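Local structure of response regulator protein (Burkholderia pseudomallei, 3RQI) at residues Phe10-Asp15 against Arg25-Arg30; Gly21-Gly26 against Ala110-Ile115; Asn104-Pro109 against Leu116-Thr121; Arg35-His38 against Glu42-Lys45; Lys45-Glu50 against Ala71-Leu76. The protein is a two-domain response regulator that probably regulates transcription in response to phosphorylation of its receiver domain, acting through a Fis-type helix-turn-helix domain that probably binds DNA. All blocks are in the same frame, centred on the assembly; numbering follows the deposited sequence.

Contact 1: Phe10-Asp15 against Arg25-Arg30. With CA (calcium ion), chain B.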
# COMPACT_ATOMS: atom_id res chain seq x y z
N PHE A 10 -23.25 -10.20 -0.05
CA PHE A 10 -21.81 -10.19 0.08
C PHE A 10 -21.20 -11.32 -0.76
O PHE A 10 -21.63 -12.48 -0.62
CB PHE A 10 -21.50 -10.41 1.59
CG PHE A 10 -20.18 -9.87 2.04
CD1 PHE A 10 -20.12 -8.88 3.02
CD2 PHE A 10 -18.99 -10.39 1.52
CE1 PHE A 10 -18.87 -8.37 3.44
CE2 PHE A 10 -17.76 -9.91 1.95
CZ PHE A 10 -17.69 -8.89 2.91
N LEU A 11 -20.21 -11.01 -1.58
CA LEU A 11 -19.45 -12.04 -2.36
C LEU A 11 -18.05 -12.19 -1.78
O LEU A 11 -17.29 -11.23 -1.76
CB LEU A 11 -19.34 -11.62 -3.81
CG LEU A 11 -18.55 -12.57 -4.77
CD1 LEU A 11 -19.07 -14.00 -4.80
CD2 LEU A 11 -18.46 -12.01 -6.21
N VAL A 12 -17.75 -13.38 -1.31
CA VAL A 12 -16.42 -13.71 -0.79
C VAL A 12 -15.64 -14.48 -1.86
O VAL A 12 -16.03 -15.59 -2.19
CB VAL A 12 -16.54 -14.53 0.53
CG1 VAL A 12 -15.16 -15.09 0.91
CG2 VAL A 12 -17.14 -13.65 1.69
N ILE A 13 -14.55 -13.90 -2.35
CA ILE A 13 -13.73 -14.58 -3.39
C ILE A 13 -12.40 -14.97 -2.76
O ILE A 13 -11.54 -14.12 -2.49
CB ILE A 13 -13.45 -13.63 -4.57
CG1 ILE A 13 -14.79 -13.17 -5.19
CG2 ILE A 13 -12.55 -14.36 -5.62
CD1 ILE A 13 -14.63 -11.91 -6.06
N ASP A 14 -12.22 -16.27 -2.50
CA ASP A 14 -10.99 -16.79 -1.89
C ASP A 14 -10.91 -18.28 -2.21
O ASP A 14 -11.93 -18.98 -2.13
CB ASP A 14 -11.02 -16.53 -0.35
CG ASP A 14 -9.67 -16.63 0.26
OD1 ASP A 14 -9.03 -17.71 0.14
OD2 ASP A 14 -9.18 -15.62 0.83
N ASP A 15 -9.75 -18.75 -2.64
CA ASP A 15 -9.62 -20.19 -2.98
C ASP A 15 -9.58 -21.10 -1.76
O ASP A 15 -9.72 -22.34 -1.90
CB ASP A 15 -8.34 -20.41 -3.80
CG ASP A 15 -7.11 -20.13 -3.00
OD1 ASP A 15 -6.87 -18.96 -2.62
OD2 ASP A 15 -6.35 -21.08 -2.74
N ARG A 25 -19.85 -17.58 7.47
CA ARG A 25 -20.69 -17.79 8.65
C ARG A 25 -20.72 -16.58 9.56
O ARG A 25 -21.79 -16.25 10.06
CB ARG A 25 -20.27 -19.04 9.39
CG ARG A 25 -20.61 -20.29 8.61
CD ARG A 25 -20.34 -21.55 9.45
NE ARG A 25 -18.91 -21.72 9.76
CZ ARG A 25 -18.02 -22.24 8.91
NH1 ARG A 25 -16.76 -22.34 9.29
NH2 ARG A 25 -18.37 -22.67 7.70
N GLY A 26 -19.58 -15.91 9.77
CA GLY A 26 -19.55 -14.70 10.62
C GLY A 26 -20.38 -13.55 10.03
O GLY A 26 -21.10 -12.84 10.75
N LEU A 27 -20.31 -13.39 8.72
CA LEU A 27 -21.13 -12.38 8.04
C LEU A 27 -22.63 -12.72 8.12
O LEU A 27 -23.47 -11.82 8.36
CB LEU A 27 -20.70 -12.25 6.59
CG LEU A 27 -19.35 -11.56 6.40
CD1 LEU A 27 -18.81 -11.83 4.98
CD2 LEU A 27 -19.37 -10.06 6.69
N GLU A 28 -22.97 -13.99 7.93
CA GLU A 28 -24.38 -14.43 8.01
C GLU A 28 -24.95 -14.14 9.40
O GLU A 28 -26.08 -13.69 9.51
CB GLU A 28 -24.54 -15.90 7.65
CG GLU A 28 -24.30 -16.19 6.21
CD GLU A 28 -23.92 -17.64 5.92
OE1 GLU A 28 -23.74 -18.45 6.87
OE2 GLU A 28 -23.77 -17.97 4.73
N ARG A 29 -24.16 -14.35 10.45
CA ARG A 29 -24.64 -14.07 11.81
C ARG A 29 -24.93 -12.58 12.00
O ARG A 29 -25.68 -12.20 12.90
CB ARG A 29 -23.65 -14.52 12.89
CG ARG A 29 -23.50 -16.05 13.02
CD ARG A 29 -22.73 -16.45 14.30
NE ARG A 29 -21.29 -16.16 14.24
CZ ARG A 29 -20.37 -16.94 13.66
NH1 ARG A 29 -20.71 -18.09 13.08
NH2 ARG A 29 -19.10 -16.57 13.67
N ARG A 30 -24.35 -11.75 11.13
CA ARG A 30 -24.59 -10.31 11.15
C ARG A 30 -25.64 -9.89 10.13
O ARG A 30 -25.86 -8.70 9.87
CB ARG A 30 -23.28 -9.56 10.93
CG ARG A 30 -22.40 -9.57 12.16
CD ARG A 30 -20.93 -9.40 11.86
NE ARG A 30 -20.13 -9.46 13.08
CZ ARG A 30 -19.66 -10.57 13.65
NH1 ARG A 30 -19.87 -11.78 13.13
NH2 ARG A 30 -18.96 -10.47 14.78
CA CA B . -5.17 -17.78 -1.52
O HOH W 1 -6.37 -17.67 0.54

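Contact 2: Gly21-Gly26 against Ala110-Ile115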
# COMPACT_ATOMS: atom_id res chain seq x y z
N GLY A 21 -15.52 -20.13 4.29
CA GLY A 21 -16.68 -20.56 5.08
C GLY A 21 -16.78 -19.93 6.45
O GLY A 21 -17.86 -19.56 6.91
N THR A 22 -15.64 -19.79 7.12
CA THR A 22 -15.62 -19.14 8.43
C THR A 22 -16.04 -17.67 8.31
O THR A 22 -16.80 -17.14 9.15
CB THR A 22 -14.21 -19.30 9.03
OG1 THR A 22 -13.97 -20.70 9.29
CG2 THR A 22 -14.07 -18.53 10.34
N LEU A 23 -15.55 -17.01 7.28
CA LEU A 23 -15.91 -15.61 7.04
C LEU A 23 -17.39 -15.51 6.70
O LEU A 23 -18.10 -14.68 7.26
CB LEU A 23 -15.01 -15.01 5.95
CG LEU A 23 -15.40 -13.62 5.43
CD1 LEU A 23 -15.49 -12.60 6.59
CD2 LEU A 23 -14.36 -13.16 4.38
N ALA A 24 -17.85 -16.39 5.82
CA ALA A 24 -19.28 -16.41 5.42
C ALA A 24 -20.17 -16.60 6.64
O ALA A 24 -21.15 -15.87 6.82
CB ALA A 24 -19.52 -17.49 4.40
N ARG A 25 -19.85 -17.58 7.47
CA ARG A 25 -20.69 -17.79 8.65
C ARG A 25 -20.72 -16.58 9.56
O ARG A 25 -21.79 -16.25 10.06
CB ARG A 25 -20.27 -19.04 9.39
CG ARG A 25 -20.61 -20.29 8.61
CD ARG A 25 -20.34 -21.55 9.45
NE ARG A 25 -18.91 -21.72 9.76
CZ ARG A 25 -18.02 -22.24 8.91
NH1 ARG A 25 -16.76 -22.34 9.29
NH2 ARG A 25 -18.37 -22.67 7.70
N GLY A 26 -19.58 -15.91 9.77
CA GLY A 26 -19.55 -14.70 10.62
C GLY A 26 -20.38 -13.55 10.03
O GLY A 26 -21.10 -12.84 10.75
N ALA A 110 -7.82 -10.65 9.71
CA ALA A 110 -8.72 -9.56 10.08
C ALA A 110 -9.97 -10.24 10.60
O ALA A 110 -10.29 -11.34 10.17
CB ALA A 110 -9.06 -8.70 8.83
N ASN A 111 -10.67 -9.60 11.53
CA ASN A 111 -11.94 -10.13 11.99
C ASN A 111 -13.10 -9.53 11.21
O ASN A 111 -12.92 -8.58 10.44
CB ASN A 111 -12.13 -10.00 13.53
CG ASN A 111 -12.07 -8.56 14.03
OD1 ASN A 111 -12.62 -7.64 13.42
ND2 ASN A 111 -11.44 -8.37 15.18
N VAL A 112 -14.28 -10.09 11.41
CA VAL A 112 -15.45 -9.68 10.65
C VAL A 112 -15.77 -8.19 10.86
O VAL A 112 -16.04 -7.47 9.87
CB VAL A 112 -16.68 -10.56 10.95
CG1 VAL A 112 -17.92 -10.00 10.23
CG2 VAL A 112 -16.43 -12.02 10.48
N GLU A 113 -15.74 -7.72 12.11
CA GLU A 113 -15.94 -6.28 12.41
C GLU A 113 -14.98 -5.36 11.63
O GLU A 113 -15.41 -4.34 11.08
CB GLU A 113 -15.85 -5.98 13.93
N SER A 114 -13.71 -5.74 11.55
CA SER A 114 -12.73 -4.88 10.86
C SER A 114 -12.88 -4.94 9.34
O SER A 114 -12.63 -3.96 8.64
CB SER A 114 -11.32 -5.19 11.30
OG SER A 114 -10.84 -6.39 10.79
N ILE A 115 -13.33 -6.10 8.86
CA ILE A 115 -13.61 -6.26 7.42
C ILE A 115 -14.78 -5.34 7.06
O ILE A 115 -14.66 -4.57 6.11
CB ILE A 115 -13.91 -7.75 7.06
CG1 ILE A 115 -12.61 -8.53 7.09
CG2 ILE A 115 -14.56 -7.88 5.64
CD1 ILE A 115 -12.81 -10.02 7.07

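Contact 3: Asn104-Pro109 against Leu116-Thr121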
# COMPACT_ATOMS: atom_id res chain seq x y z
N ASN A 104 -10.63 -0.51 -0.84
CA ASN A 104 -9.74 -0.59 0.31
C ASN A 104 -8.96 -1.89 0.28
O ASN A 104 -9.16 -2.74 -0.62
CB ASN A 104 -10.54 -0.47 1.63
CG ASN A 104 -9.74 0.16 2.74
OD1 ASN A 104 -8.52 0.41 2.60
ND2 ASN A 104 -10.41 0.41 3.87
N TYR A 105 -8.07 -2.06 1.25
CA TYR A 105 -7.16 -3.20 1.20
C TYR A 105 -6.80 -3.51 2.63
O TYR A 105 -6.46 -2.61 3.39
CB TYR A 105 -5.93 -2.78 0.37
CG TYR A 105 -4.79 -3.79 0.13
CD1 TYR A 105 -4.51 -4.22 -1.17
CD2 TYR A 105 -3.99 -4.26 1.21
CE1 TYR A 105 -3.44 -5.07 -1.44
CE2 TYR A 105 -2.93 -5.12 0.96
CZ TYR A 105 -2.66 -5.51 -0.36
OH TYR A 105 -1.61 -6.35 -0.59
N LEU A 106 -6.94 -4.77 3.02
CA LEU A 106 -6.60 -5.23 4.39
C LEU A 106 -5.77 -6.49 4.39
O LEU A 106 -5.99 -7.42 3.58
CB LEU A 106 -7.88 -5.54 5.16
CG LEU A 106 -8.70 -4.48 5.88
CD1 LEU A 106 -9.66 -5.30 6.77
CD2 LEU A 106 -7.81 -3.56 6.71
N ALA A 107 -4.76 -6.50 5.26
CA ALA A 107 -4.01 -7.74 5.52
C ALA A 107 -4.78 -8.73 6.38
O ALA A 107 -5.41 -8.35 7.39
CB ALA A 107 -2.67 -7.40 6.19
N LYS A 108 -4.74 -10.01 5.98
CA LYS A 108 -5.10 -11.10 6.88
C LYS A 108 -4.01 -11.23 7.98
O LYS A 108 -2.83 -10.93 7.74
CB LYS A 108 -5.22 -12.45 6.15
CG LYS A 108 -6.28 -12.54 5.06
CD LYS A 108 -6.20 -13.92 4.40
CE LYS A 108 -7.26 -14.05 3.28
NZ LYS A 108 -6.88 -15.23 2.45
N PRO A 109 -4.42 -11.62 9.19
CA PRO A 109 -5.77 -11.92 9.60
C PRO A 109 -6.53 -10.65 10.01
O PRO A 109 -5.95 -9.69 10.55
CB PRO A 109 -5.58 -12.87 10.82
CG PRO A 109 -4.33 -12.50 11.35
CD PRO A 109 -3.45 -11.94 10.26
N LEU A 116 -15.88 -5.40 7.83
CA LEU A 116 -17.00 -4.48 7.62
C LEU A 116 -16.59 -3.01 7.73
O LEU A 116 -17.00 -2.18 6.90
CB LEU A 116 -18.19 -4.82 8.54
CG LEU A 116 -18.88 -6.16 8.21
CD1 LEU A 116 -19.86 -6.62 9.32
CD2 LEU A 116 -19.59 -6.16 6.84
N ALA A 117 -15.78 -2.67 8.75
CA ALA A 117 -15.29 -1.29 8.92
C ALA A 117 -14.55 -0.80 7.68
O ALA A 117 -14.76 0.34 7.19
CB ALA A 117 -14.36 -1.20 10.19
N ALA A 118 -13.70 -1.67 7.14
CA ALA A 118 -12.83 -1.36 5.99
C ALA A 118 -13.64 -1.16 4.70
O ALA A 118 -13.20 -0.48 3.76
CB ALA A 118 -11.83 -2.44 5.81
N LEU A 119 -14.84 -1.71 4.69
CA LEU A 119 -15.75 -1.52 3.55
C LEU A 119 -16.56 -0.24 3.51
O LEU A 119 -17.24 0.03 2.52
CB LEU A 119 -16.70 -2.71 3.46
CG LEU A 119 -16.05 -3.95 2.87
CD1 LEU A 119 -16.80 -5.24 3.32
CD2 LEU A 119 -15.98 -3.88 1.31
N GLN A 120 -16.57 0.54 4.61
CA GLN A 120 -17.41 1.71 4.70
C GLN A 120 -16.81 2.90 3.97
O GLN A 120 -15.59 3.00 3.83
CB GLN A 120 -17.59 2.12 6.17
CG GLN A 120 -18.11 0.97 7.02
CD GLN A 120 -19.46 0.50 6.54
OE1 GLN A 120 -20.40 1.29 6.48
NE2 GLN A 120 -19.57 -0.79 6.20
N THR A 121 -17.68 3.82 3.56
CA THR A 121 -17.24 5.08 2.93
C THR A 121 -16.21 5.78 3.83
O THR A 121 -16.37 5.82 5.05
CB THR A 121 -18.41 6.04 2.67
OG1 THR A 121 -19.04 6.39 3.91
CG2 THR A 121 -19.44 5.37 1.77

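Contact 4: Arg35-His38 against Glu42-Lys45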
# COMPACT_ATOMS: atom_id res chain seq x y z
N ARG A 35 -22.39 -15.30 -0.77
CA ARG A 35 -21.98 -16.29 -1.79
C ARG A 35 -20.47 -16.36 -1.78
O ARG A 35 -19.79 -15.37 -1.47
CB ARG A 35 -22.48 -15.89 -3.18
CG ARG A 35 -24.00 -15.79 -3.26
CD ARG A 35 -24.64 -17.17 -3.02
NE ARG A 35 -24.44 -18.01 -4.20
CZ ARG A 35 -25.39 -18.27 -5.10
NH1 ARG A 35 -26.62 -17.81 -4.93
NH2 ARG A 35 -25.12 -19.03 -6.16
N GLN A 36 -19.93 -17.55 -2.11
CA GLN A 36 -18.48 -17.75 -2.14
C GLN A 36 -18.06 -18.15 -3.58
O GLN A 36 -18.77 -18.92 -4.26
CB GLN A 36 -18.08 -18.90 -1.21
CG GLN A 36 -18.36 -18.70 0.28
CD GLN A 36 -17.96 -19.96 1.05
OE1 GLN A 36 -16.91 -20.56 0.78
NE2 GLN A 36 -18.83 -20.41 1.93
N ALA A 37 -16.91 -17.67 -4.01
CA ALA A 37 -16.27 -18.08 -5.25
C ALA A 37 -14.84 -18.47 -4.91
O ALA A 37 -14.17 -17.73 -4.17
CB ALA A 37 -16.27 -16.93 -6.26
N HIS A 38 -14.37 -19.59 -5.45
CA HIS A 38 -13.06 -20.13 -5.05
C HIS A 38 -12.03 -20.02 -6.15
O HIS A 38 -10.87 -20.42 -5.96
CB HIS A 38 -13.18 -21.59 -4.54
CG HIS A 38 -14.22 -21.74 -3.48
ND1 HIS A 38 -15.18 -22.73 -3.52
CD2 HIS A 38 -14.48 -20.99 -2.39
CE1 HIS A 38 -15.98 -22.59 -2.47
NE2 HIS A 38 -15.59 -21.53 -1.78
N GLU A 42 -15.59 -18.98 -11.16
CA GLU A 42 -16.73 -18.85 -10.24
C GLU A 42 -17.02 -17.40 -9.88
O GLU A 42 -18.18 -17.00 -9.75
CB GLU A 42 -16.45 -19.65 -8.96
CG GLU A 42 -16.39 -21.16 -9.19
CD GLU A 42 -16.25 -21.98 -7.89
OE1 GLU A 42 -16.07 -21.39 -6.81
OE2 GLU A 42 -16.31 -23.22 -7.97
N ALA A 43 -15.96 -16.62 -9.64
CA ALA A 43 -16.14 -15.20 -9.28
C ALA A 43 -16.88 -14.46 -10.40
O ALA A 43 -17.79 -13.69 -10.15
CB ALA A 43 -14.78 -14.51 -8.96
N LEU A 44 -16.43 -14.66 -11.64
CA LEU A 44 -17.08 -13.96 -12.78
C LEU A 44 -18.50 -14.44 -13.05
O LEU A 44 -19.38 -13.63 -13.42
CB LEU A 44 -16.20 -14.04 -14.03
CG LEU A 44 -14.87 -13.29 -13.85
CD1 LEU A 44 -13.97 -13.56 -15.04
CD2 LEU A 44 -15.05 -11.79 -13.67
N LYS A 45 -18.73 -15.74 -12.85
CA LYS A 45 -20.08 -16.34 -12.98
C LYS A 45 -21.03 -15.69 -11.98
O LYS A 45 -22.06 -15.13 -12.36
CB LYS A 45 -19.99 -17.86 -12.72
CG LYS A 45 -21.20 -18.65 -13.12
CD LYS A 45 -20.81 -20.10 -13.47
CE LYS A 45 -22.01 -20.98 -13.71
NZ LYS A 45 -21.58 -22.40 -13.99
O HOH W 2 -18.35 -21.80 -5.03
O HOH W 3 -15.47 -24.47 -5.72

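Contact 5: Lys45-Glu50 against Ala71-Leu76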
# COMPACT_ATOMS: atom_id res chain seq x y z
N LYS A 45 -18.73 -15.74 -12.85
CA LYS A 45 -20.08 -16.34 -12.98
C LYS A 45 -21.03 -15.69 -11.98
O LYS A 45 -22.06 -15.13 -12.36
CB LYS A 45 -19.99 -17.86 -12.72
CG LYS A 45 -21.20 -18.65 -13.12
CD LYS A 45 -20.81 -20.10 -13.47
CE LYS A 45 -22.01 -20.98 -13.71
NZ LYS A 45 -21.58 -22.40 -13.99
N LEU A 46 -20.65 -15.72 -10.71
CA LEU A 46 -21.47 -15.09 -9.67
C LEU A 46 -21.68 -13.58 -9.85
O LEU A 46 -22.82 -13.10 -9.70
CB LEU A 46 -20.88 -15.39 -8.27
CG LEU A 46 -21.33 -16.76 -7.77
CD1 LEU A 46 -20.38 -17.23 -6.65
CD2 LEU A 46 -22.82 -16.82 -7.29
N ALA A 47 -20.59 -12.86 -10.15
CA ALA A 47 -20.63 -11.41 -10.29
C ALA A 47 -21.39 -10.98 -11.54
O ALA A 47 -21.75 -9.80 -11.70
CB ALA A 47 -19.20 -10.82 -10.27
N GLY A 48 -21.66 -11.96 -12.43
CA GLY A 48 -22.49 -11.71 -13.62
C GLY A 48 -23.93 -12.11 -13.43
O GLY A 48 -24.76 -11.89 -14.35
N ALA A 49 -24.24 -12.70 -12.27
CA ALA A 49 -25.57 -13.27 -12.07
C ALA A 49 -26.43 -12.57 -11.02
O ALA A 49 -27.64 -12.61 -11.09
CB ALA A 49 -25.45 -14.77 -11.75
N GLU A 50 -25.78 -11.91 -10.06
CA GLU A 50 -26.49 -11.36 -8.92
C GLU A 50 -25.78 -10.04 -8.53
O GLU A 50 -24.59 -9.87 -8.79
CB GLU A 50 -26.43 -12.42 -7.80
CG GLU A 50 -26.32 -11.94 -6.37
CD GLU A 50 -26.42 -13.10 -5.35
OE1 GLU A 50 -26.35 -14.28 -5.78
OE2 GLU A 50 -26.56 -12.80 -4.14
N ALA A 71 -10.82 -4.94 -11.83
CA ALA A 71 -11.45 -4.14 -12.89
C ALA A 71 -12.75 -4.76 -13.46
O ALA A 71 -13.76 -4.05 -13.56
CB ALA A 71 -10.43 -3.80 -14.02
N PRO A 72 -12.73 -6.06 -13.84
CA PRO A 72 -13.97 -6.69 -14.34
C PRO A 72 -15.10 -6.69 -13.29
O PRO A 72 -16.26 -6.48 -13.64
CB PRO A 72 -13.56 -8.11 -14.69
CG PRO A 72 -12.09 -8.20 -14.58
CD PRO A 72 -11.54 -6.90 -14.09
N LEU A 73 -14.76 -6.88 -12.03
CA LEU A 73 -15.73 -6.80 -10.96
C LEU A 73 -16.34 -5.40 -10.84
O LEU A 73 -17.54 -5.26 -10.65
CB LEU A 73 -15.11 -7.24 -9.63
CG LEU A 73 -14.81 -8.72 -9.40
CD1 LEU A 73 -14.04 -8.90 -8.10
CD2 LEU A 73 -16.13 -9.56 -9.36
N CYS A 74 -15.51 -4.36 -10.92
CA CYS A 74 -16.05 -3.01 -10.88
C CYS A 74 -17.00 -2.78 -12.06
O CYS A 74 -17.99 -2.06 -11.90
CB CYS A 74 -14.93 -1.99 -10.94
SG CYS A 74 -13.94 -1.93 -9.48
N ASP A 75 -16.69 -3.36 -13.22
CA ASP A 75 -17.54 -3.16 -14.44
C ASP A 75 -18.87 -3.86 -14.25
O ASP A 75 -19.91 -3.35 -14.67
CB ASP A 75 -16.86 -3.74 -15.67
CG ASP A 75 -15.69 -2.91 -16.15
OD1 ASP A 75 -15.43 -1.85 -15.56
OD2 ASP A 75 -15.03 -3.31 -17.12
N LEU A 76 -18.83 -5.03 -13.65
CA LEU A 76 -20.07 -5.80 -13.38
C LEU A 76 -20.84 -5.28 -12.20
O LEU A 76 -22.08 -5.43 -12.13
CB LEU A 76 -19.76 -7.27 -13.13
CG LEU A 76 -19.25 -8.03 -14.36
CD1 LEU A 76 -18.58 -9.36 -13.92
CD2 LEU A 76 -20.38 -8.31 -15.38

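Contact 1: Phe10-Asp15 against Arg25-Arg30
Leu27 meets Phe10 over the face of its ring. CD1 of Leu27 stands 3.5 Å from the centroid of the Phe10 ring and only 1° off the ring normal, a CH-pi contact centred on the ring. The second methyl slides toward the rim, with Leu27 CD2 3.7 Å from Phe10 CE1. The phenyl is brought under the leucine because CG of Phe10 lies anti to the backbone N (chi1 -155°), and the two side chains cross at about a right angle. Val12, two residues on along the same strand face, adds a looser touch, its CG2 lying 4.1 Å from Leu27 CD1.

Outward, Leu27 also packs on Leu116 and Val112 of helix 112-118, while Phe10 reaches Leu119 and Thr56. Strand 9-13 then runs into the acidic turn of the receiver domain. There Asp15 OD1 binds the calcium ion at 2.3 Å, and a water on the same ion donates to Asp14 OD1 at 2.7 Å.

Between the two segments the chemistry is wholly apolar. Dispersion and CH-pi attraction therefore hold helix 17-29 to the sheet here, whereas the acidic, metal-binding chemistry lies in the loop just past the strand.

Contact 2: Gly21-Gly26 against Ala110-Ile115
Val112 and Leu23 carry most of the contact between helix 17-29 and the first turn of helix 112-118, with Ile115 and Gly26 adding smaller, nearly equal shares. Val112 directs its CB at the facing helix and touches it with one branch. Its CG2 sits 4.0 Å from Leu23 CD1 and 4.1 Å from Gly26 CA, so a single methyl spans two positions of helix 17-29.

Leu23 starts out along the flank of its helix, and its torsions bring the end of the chain across. With CG anti to the backbone N (chi1 171°), CD1 reaches Ile115 CD1 at 3.8 Å, the two side chains meeting tip to tip. Behind them Ile115 rests on Leu83 and Leu85 of strand 81-86, which ties this helix pair to the sheet.

Gly26 is where the backbones come nearest, its CA being 6.5 Å from that of Val112. Gly26 has no side chain, and its CA itself faces the Val112 methyl.

The start of helix 112-118 is fixed by Asn111 at the N-cap. Its OD1 accepts from Ser114 N at 2.9 Å, the donor lying nearly in line with the side-chain carbonyl (169°). The amide nitrogen of the same residue, ND2, bonds to the backbone O of Asn156 in the second subunit.

The chemistry divides accordingly: the facing sides of the two helices meet through methyl and methylene groups, while the polar groups at the helix start serve capping and the subunit interface.

Contact 3: Asn104-Pro109 against Leu116-Thr121
The polar part of the contact is one hydrogen bond, from Asn104 ND2 to Ala118 O. It is short and straight, 2.9 Å with an N-H...O angle of 168°. Its orientation is also good at both ends: the donor lies in the carbonyl plane on a lone pair of Ala118 O, and the acceptor is 2° out of the Asn104 amide plane. ND2 has a second partner in Gln127 OE1 of helix 123-133, while OD1 accepts a weak bond from Tyr105 N of the same strand. Bonds at both ends of the amide thus restrict its rotation.

The apolar part is carried by Leu106 and Ala118, whose CB atoms point across the contact. Leu106 CD1 lies 3.7 Å from Ala118 CB, brought there with CG anti to the carbonyl carbon (chi1 -84°). The methyl of Ala118 also comes 3.7 Å from Asn104 ND2, so it sits against both strand residues.

Beyond Ala118 the chain turns, and Gln120 NE2 bonds back to Leu116 O at 3.0 Å, with the donor above the carbonyl plane.

Past Ala107 the strand leads to Lys108, whose NZ bonds to the phosphoryl group on the aspartyl phosphate at position 58 and makes a salt bridge with Asp14. A cis peptide then precedes Pro109. Edge strand, phosphate-binding lysine, cis-proline and returning helix together form the C-terminal strand-helix unit of the CheY-like receiver fold.

Contact 4: Arg35-His38 against Glu42-Lys45
Glu42 OE1 is gripped by two donors at the beta-alpha turn that joins strand 33-37 to helix 40-47 in the receiver fold. His38 N gives it a 2.8 Å hydrogen bond with an N-H...O angle of 157°, met on the anti side of the carboxylate and tilted out of the carboxylate plane. A water also donates to Glu42 OE1, at 2.9 Å, and donates its other hydrogen bond to Gln36 O, so the carboxylate is tied to the strand directly and through solvent.

The other carboxylate oxygen, OE2, accepts from a second water that also pairs with His38 ND1 at 2.8 Å, lying in the plane of the imidazole. At the far edge of that ring, NE2 donates to Gln36 OE1 in an almost linear bond of 3.0 Å (177°). The imidazole is therefore held at both nitrogens, its plane turned 57° from that of the carboxylate. Glu42 spans the turn because its chain is extended beyond CG, and Asn39 OD1 accepts from its backbone N at the start of the helix.

Beneath this polar layer two buried alanines pack closely. Ala37 directs its CB at the helix and packs directly on the backbone of Ala43, and the CA atoms of Ala37 and Ala43 are only 5.0 Å apart. Ala43 also packs on Leu69 of helix 67-76.

The two alanine methyls lie 3.9 Å apart, but the tightest carbon pair is Ala37 CB with Ala43 CA, at 3.5 Å.

Contact 5: Lys45-Glu50 against Ala71-Leu76
Ala47 and Leu73 make the tight side of this contact. Ala47 CB stands 3.4 Å from Leu73 CD2, closer than usual for two carbons. The CB of Ala47 points toward the facing helix, whereas Leu73 leaves its own helix along the flank and only the end of its chain closes in. Leu73 is buried, and it also packs on Ile13 of strand 9-13, so the inner edge of the contact is continuous with the core.

Helices 40-47 and 67-76 both belong to the alpha/beta receiver domain, and here the last turn of one lies beside the last turn of the other. The CA atoms of Gly48 and Leu76 approach to 6.4 Å, with no side chain on the glycine.

Toward solvent the packing is looser. Leu76 lies against backbone as much as side chain: its CB is 3.5 Å from Ala47 O, and its CD1 is 4.0 Å from Ala47 CB. With CG anti to the carbonyl carbon (chi1 -68°), that methyl comes over the end of helix 40-47, where CD1 is 4.3 Å from Gly48 N. Gln77 NE2, just beyond, donates to the backbone oxygens of Ala47 and Glu50.

Contacts 1, 2 and 3 are buried, while contacts 4 and 5 are only partly so. Contacts 1 and 2 share helix 17-29, and Leu27 and Val112 touch between them; contacts 2 and 3 share helix 112-118, and both reach the second subunit. Contacts 4 and 5 share helix 40-47, with centres about 9 Å apart. Chemistry follows place: contacts 1, 2 and 5 join their segments by apolar packing, contact 3 adds one hydrogen bond from a buried side-chain amide, and contact 4, at a strand end, sets a carboxylate and waters over a pair of packed alanines. The Asp14-Lys108 salt bridge links contacts 1 and 3 beside the phosphorylated site.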